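Local coordinates for 1-deoxy-D-xylulose 5-phosphate reductoisomerase (Zymomonas mobilis, PDB 1R0K), which catalyses the NADPH-dependent rearrangement and reduction of 1-deoxy-D-xylulose 5-phosphate to 2-C-methyl-D-erythritol 4-phosphate in isoprenoid biosynthesis, and requires a divalent metal ion, at residues K108-A113 and G133-A138; S127-G132 and V324-N329. All coordinates share one frame; numbering follows the deposited sequence.

Contact 1 (K108-A113 and G133-A138); sequences KATLAA and GLMIDA
Thr110 meets Met135 loosely, its methyl CG2 lying 4.5 Å from the CE methyl of the methionine, while its hydroxyl OG1 is hydrogen-bonded to the carbonyl O of Gly106, just ahead of the helix. One residue on, Leu111 does most of the work. Its CB sits 4.0 Å from Met135 CE, and the sulfur SD lies equally far, 4.1 Å, from Leu111 CB and CD1. The Met135 chain leaves its helix with CG beside the backbone N, bends at chi2 (-66°) and then runs straight through chi3, which carries the thioether across to the leucine. The two helices follow successive strands of the Rossmann-type parallel sheet, in the crossovers from 96-99 to 119-122 and from 119-122 to 145-148; their segments run nearly parallel, at 23°, with axes 10.3 Å apart. An alanine in place of Met135 would remove the thioether, and is likely to leave a gap beside Leu111 CB and the Thr110 methyl. Farther along the second helix, Leu111 reaches Ala138: with CG anti to the backbone N (chi1 177°) and chi2 at 50°, the branch CD1 comes to rest 3.6 Å from Ala138 CB.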
loop_
_atom_site.group_PDB
_atom_site.type_symbol
_atom_site.label_atom_id
_atom_site.label_comp_id
_atom_site.label_asym_id
_atom_site.label_seq_id
_atom_site.Cartn_x
_atom_site.Cartn_y
_atom_site.Cartn_z
ATOM N N LYS B 108 -31.276 -3.059 -11.423
ATOM C CA LYS B 108 -32.400 -3.151 -10.494
ATOM C C LYS B 108 -32.102 -3.920 -9.213
ATOM O O LYS B 108 -32.398 -3.444 -8.118
ATOM C CB LYS B 108 -33.603 -3.785 -11.188
ATOM C CG LYS B 108 -34.388 -2.839 -12.071
ATOM C CD LYS B 108 -35.131 -1.825 -11.232
ATOM C CE LYS B 108 -36.059 -0.976 -12.084
ATOM N NZ LYS B 108 -36.843 -0.028 -11.242
ATOM N N ALA B 109 -31.526 -5.110 -9.346
ATOM C CA ALA B 109 -31.208 -5.927 -8.180
ATOM C C ALA B 109 -30.094 -5.281 -7.367
ATOM O O ALA B 109 -30.114 -5.309 -6.135
ATOM C CB ALA B 109 -30.789 -7.332 -8.616
ATOM N N THR B 110 -29.120 -4.705 -8.063
ATOM C CA THR B 110 -27.994 -4.056 -7.399
ATOM C C THR B 110 -28.495 -2.893 -6.550
ATOM O O THR B 110 -28.132 -2.764 -5.382
ATOM C CB THR B 110 -26.964 -3.555 -8.436
ATOM O OG1 THR B 110 -26.439 -4.677 -9.159
ATOM C CG2 THR B 110 -25.817 -2.828 -7.757
ATOM N N LEU B 111 -29.342 -2.053 -7.132
ATOM C CA LEU B 111 -29.879 -0.920 -6.393
ATOM C C LEU B 111 -30.711 -1.411 -5.215
ATOM O O LEU B 111 -30.629 -0.860 -4.117
ATOM C CB LEU B 111 -30.744 -0.045 -7.296
ATOM C CG LEU B 111 -31.409 1.143 -6.593
ATOM C CD1 LEU B 111 -30.381 1.914 -5.787
ATOM C CD2 LEU B 111 -32.070 2.041 -7.630
ATOM N N ALA B 112 -31.517 -2.444 -5.446
ATOM C CA ALA B 112 -32.348 -2.999 -4.383
ATOM C C ALA B 112 -31.484 -3.433 -3.199
ATOM O O ALA B 112 -31.791 -3.112 -2.051
ATOM C CB ALA B 112 -33.160 -4.184 -4.904
ATOM N N ALA B 113 -30.407 -4.163 -3.481
ATOM C CA ALA B 113 -29.494 -4.624 -2.436
ATOM C C ALA B 113 -28.880 -3.428 -1.699
ATOM O O ALA B 113 -28.799 -3.411 -0.469
ATOM C CB ALA B 113 -28.388 -5.475 -3.051
ATOM N N GLY B 133 -24.265 8.352 -10.123
ATOM C CA GLY B 133 -24.865 9.338 -9.239
ATOM C C GLY B 133 -25.980 8.773 -8.382
ATOM O O GLY B 133 -26.003 8.971 -7.168
ATOM N N LEU B 134 -26.906 8.064 -9.017
ATOM C CA LEU B 134 -28.032 7.456 -8.322
ATOM C C LEU B 134 -27.594 6.407 -7.308
ATOM O O LEU B 134 -28.106 6.362 -6.191
ATOM C CB LEU B 134 -28.976 6.804 -9.332
ATOM C CG LEU B 134 -29.605 7.745 -10.356
ATOM C CD1 LEU B 134 -30.421 6.929 -11.349
ATOM C CD2 LEU B 134 -30.476 8.768 -9.651
ATOM N N MET B 135 -26.650 5.560 -7.707
ATOM C CA MET B 135 -26.153 4.508 -6.831
ATOM C C MET B 135 -25.464 5.081 -5.598
ATOM O O MET B 135 -25.734 4.655 -4.479
ATOM C CB MET B 135 -25.186 3.600 -7.591
ATOM C CG MET B 135 -25.849 2.786 -8.693
ATOM S SD MET B 135 -27.019 1.553 -8.061
ATOM C CE MET B 135 -27.612 0.810 -9.607
ATOM N N ILE B 136 -24.573 6.045 -5.800
ATOM C CA ILE B 136 -23.877 6.648 -4.673
ATOM C C ILE B 136 -24.878 7.378 -3.779
ATOM O O ILE B 136 -24.715 7.418 -2.562
ATOM C CB ILE B 136 -22.779 7.624 -5.148
ATOM C CG1 ILE B 136 -21.731 6.864 -5.967
ATOM C CG2 ILE B 136 -22.120 8.297 -3.944
ATOM C CD1 ILE B 136 -21.122 5.672 -5.243
ATOM N N ASP B 137 -25.916 7.955 -4.379
ATOM C CA ASP B 137 -26.938 8.641 -3.593
ATOM C C ASP B 137 -27.674 7.616 -2.724
ATOM O O ASP B 137 -27.986 7.880 -1.561
ATOM C CB ASP B 137 -27.947 9.351 -4.500
ATOM C CG ASP B 137 -27.425 10.662 -5.048
ATOM O OD1 ASP B 137 -26.457 11.206 -4.483
ATOM O OD2 ASP B 137 -27.998 11.161 -6.038
ATOM N N ALA B 138 -27.958 6.449 -3.295
ATOM C CA ALA B 138 -28.650 5.395 -2.557
ATOM C C ALA B 138 -27.793 4.944 -1.378
ATOM O O ALA B 138 -28.302 4.713 -0.285
ATOM C CB ALA B 138 -28.949 4.213 -3.478
#

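Contact 2 (S127-G132 and V324-N329)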
loop_
_atom_site.group_PDB
_atom_site.type_symbol
_atom_site.label_atom_id
_atom_site.label_comp_id
_atom_site.label_asym_id
_atom_site.label_seq_id
_atom_site.Cartn_x
_atom_site.Cartn_y
_atom_site.Cartn_z
ATOM N N SER B 127 -23.645 -0.082 -12.898
ATOM C CA SER B 127 -24.082 0.596 -11.688
ATOM C C SER B 127 -23.395 1.942 -11.486
ATOM O O SER B 127 -24.051 2.927 -11.147
ATOM C CB SER B 127 -23.838 -0.292 -10.466
ATOM O OG SER B 127 -24.678 -1.430 -10.496
ATOM N N LEU B 128 -22.084 1.999 -11.697
ATOM C CA LEU B 128 -21.364 3.254 -11.505
ATOM C C LEU B 128 -21.039 3.978 -12.807
ATOM O O LEU B 128 -20.894 5.197 -12.831
ATOM C CB LEU B 128 -20.088 3.010 -10.700
ATOM C CG LEU B 128 -20.352 2.403 -9.320
ATOM C CD1 LEU B 128 -19.041 2.263 -8.561
ATOM C CD2 LEU B 128 -21.329 3.280 -8.551
ATOM N N VAL B 129 -20.927 3.228 -13.893
ATOM C CA VAL B 129 -20.635 3.840 -15.179
ATOM C C VAL B 129 -21.860 4.581 -15.698
ATOM O O VAL B 129 -21.779 5.745 -16.088
ATOM C CB VAL B 129 -20.233 2.783 -16.227
ATOM C CG1 VAL B 129 -20.156 3.425 -17.614
ATOM C CG2 VAL B 129 -18.894 2.173 -15.860
ATOM N N SER B 130 -23.001 3.906 -15.683
ATOM C CA SER B 130 -24.226 4.497 -16.201
ATOM C C SER B 130 -25.123 5.153 -15.156
ATOM O O SER B 130 -25.785 6.149 -15.446
ATOM C CB SER B 130 -25.012 3.430 -16.961
ATOM O OG SER B 130 -24.196 2.839 -17.964
ATOM N N ALA B 131 -25.147 4.605 -13.945
ATOM C CA ALA B 131 -25.991 5.154 -12.888
ATOM C C ALA B 131 -25.214 5.511 -11.619
ATOM O O ALA B 131 -25.752 5.425 -10.513
ATOM C CB ALA B 131 -27.095 4.164 -12.555
ATOM N N GLY B 132 -23.959 5.919 -11.786
ATOM C CA GLY B 132 -23.126 6.271 -10.645
ATOM C C GLY B 132 -23.729 7.235 -9.635
ATOM O O GLY B 132 -23.703 6.976 -8.427
ATOM N N VAL B 324 -24.391 7.494 -21.841
ATOM C CA VAL B 324 -24.455 7.589 -23.297
ATOM C C VAL B 324 -23.200 6.993 -23.905
ATOM O O VAL B 324 -23.268 6.247 -24.878
ATOM C CB VAL B 324 -24.591 9.062 -23.761
ATOM C CG1 VAL B 324 -24.493 9.151 -25.277
ATOM C CG2 VAL B 324 -25.920 9.629 -23.283
ATOM N N MET B 325 -22.051 7.317 -23.324
ATOM C CA MET B 325 -20.784 6.792 -23.825
ATOM C C MET B 325 -20.765 5.269 -23.765
ATOM O O MET B 325 -20.366 4.608 -24.724
ATOM C CB MET B 325 -19.619 7.340 -23.004
ATOM C CG MET B 325 -18.258 6.877 -23.493
ATOM S SD MET B 325 -16.942 7.391 -22.379
ATOM C CE MET B 325 -17.021 6.086 -21.167
ATOM N N ASN B 326 -21.196 4.720 -22.633
ATOM C CA ASN B 326 -21.214 3.271 -22.451
ATOM C C ASN B 326 -22.126 2.583 -23.458
ATOM O O ASN B 326 -21.733 1.601 -24.089
ATOM C CB ASN B 326 -21.670 2.910 -21.039
ATOM C CG ASN B 326 -21.711 1.415 -20.815
ATOM O OD1 ASN B 326 -20.673 0.751 -20.800
ATOM N ND2 ASN B 326 -22.916 0.872 -20.650
ATOM N N ALA B 327 -23.344 3.093 -23.607
ATOM C CA ALA B 327 -24.293 2.508 -24.547
ATOM C C ALA B 327 -23.773 2.586 -25.979
ATOM O O ALA B 327 -23.850 1.614 -26.724
ATOM C CB ALA B 327 -25.642 3.209 -24.444
ATOM N N ALA B 328 -23.246 3.740 -26.369
ATOM C CA ALA B 328 -22.726 3.888 -27.727
ATOM C C ALA B 328 -21.582 2.913 -27.978
ATOM O O ALA B 328 -21.454 2.356 -29.068
ATOM C CB ALA B 328 -22.260 5.314 -27.963
ATOM N N ASN B 329 -20.743 2.707 -26.968
ATOM C CA ASN B 329 -19.620 1.788 -27.113
ATOM C C ASN B 329 -20.114 0.358 -27.355
ATOM O O ASN B 329 -19.525 -0.386 -28.139
ATOM C CB ASN B 329 -18.729 1.835 -25.867
ATOM C CG ASN B 329 -17.467 1.019 -26.031
ATOM O OD1 ASN B 329 -16.654 1.284 -26.925
ATOM N ND2 ASN B 329 -17.294 0.016 -25.173
HETATM O O HOH W 1 -25.321 2.931 -20.603
#
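Asn326 faces Val129 and Ser130 where segment 127-132 of the Rossmann-type NADPH-binding domain meets helix 321-337 of the helical C-terminal domain. All three side chains are buried, and Asn326 is the one shared by both halves of the contact. Its CB points toward 127-132, the chi1 of 180° sets the amide beside the carbonyl carbon of its own residue, and the side chain crosses that of Val129 at about a right angle.

Val129 supplies the apolar half. Its CG1 methyl lies 3.8 Å from Asn326 CB and 4.1 Å from Asn326 CG, so that the valine packs against the aliphatic root of the asparagine and the carbon of its amide. The same valine also touches Glu224 of helix 216-229, while Met325, next to Asn326, packs on Leu220 and Ile223 of that helix; helix 216-229 thus borders both segments. Lys125, a predicted substrate-binding residue, and Glu126, predicted to bind NADPH, lie close to Val129 and Asn326 respectively, which places the contact beside residues that probably line the active site.

Ser130 forms the polar half. It is the residue whose CA comes nearest to that of Asn326, at 7.0 Å, yet its hydroxyl does not bond the amide directly: Ser130 OG stands 3.6 Å from Asn326 ND2. A water molecule joins the two instead, accepting a hydrogen bond from each, and so provides an acceptor for both of these polar groups in a buried setting. The bond from Ser130 OG to this water is 2.9 Å long, that from Asn326 ND2 is 3.2 Å, and the two donors subtend an angle of about 72° at the water oxygen.

In the fold
From the N terminus the chain first enters 108-113, then passes through strand 119-122 and helix 126-129 before reaching 133-138, where contact 1 closes a short loop between neighbouring crossovers of the parallel sheet. Segment 127-132 lies inside that loop, but its partner 324-329 comes far later, so contact 2 closes a loop of 191 residues that takes in strand 145-148 and the mixed four-stranded sheet. The two contacts therefore cross rather than nest. They also touch: Met135 packs on Ser127 and Leu128, and Thr110 on Ser127. Through segment 127-132, the helices beside the nucleotide-binding sheet are joined to helix 321-337 in the C-terminal part.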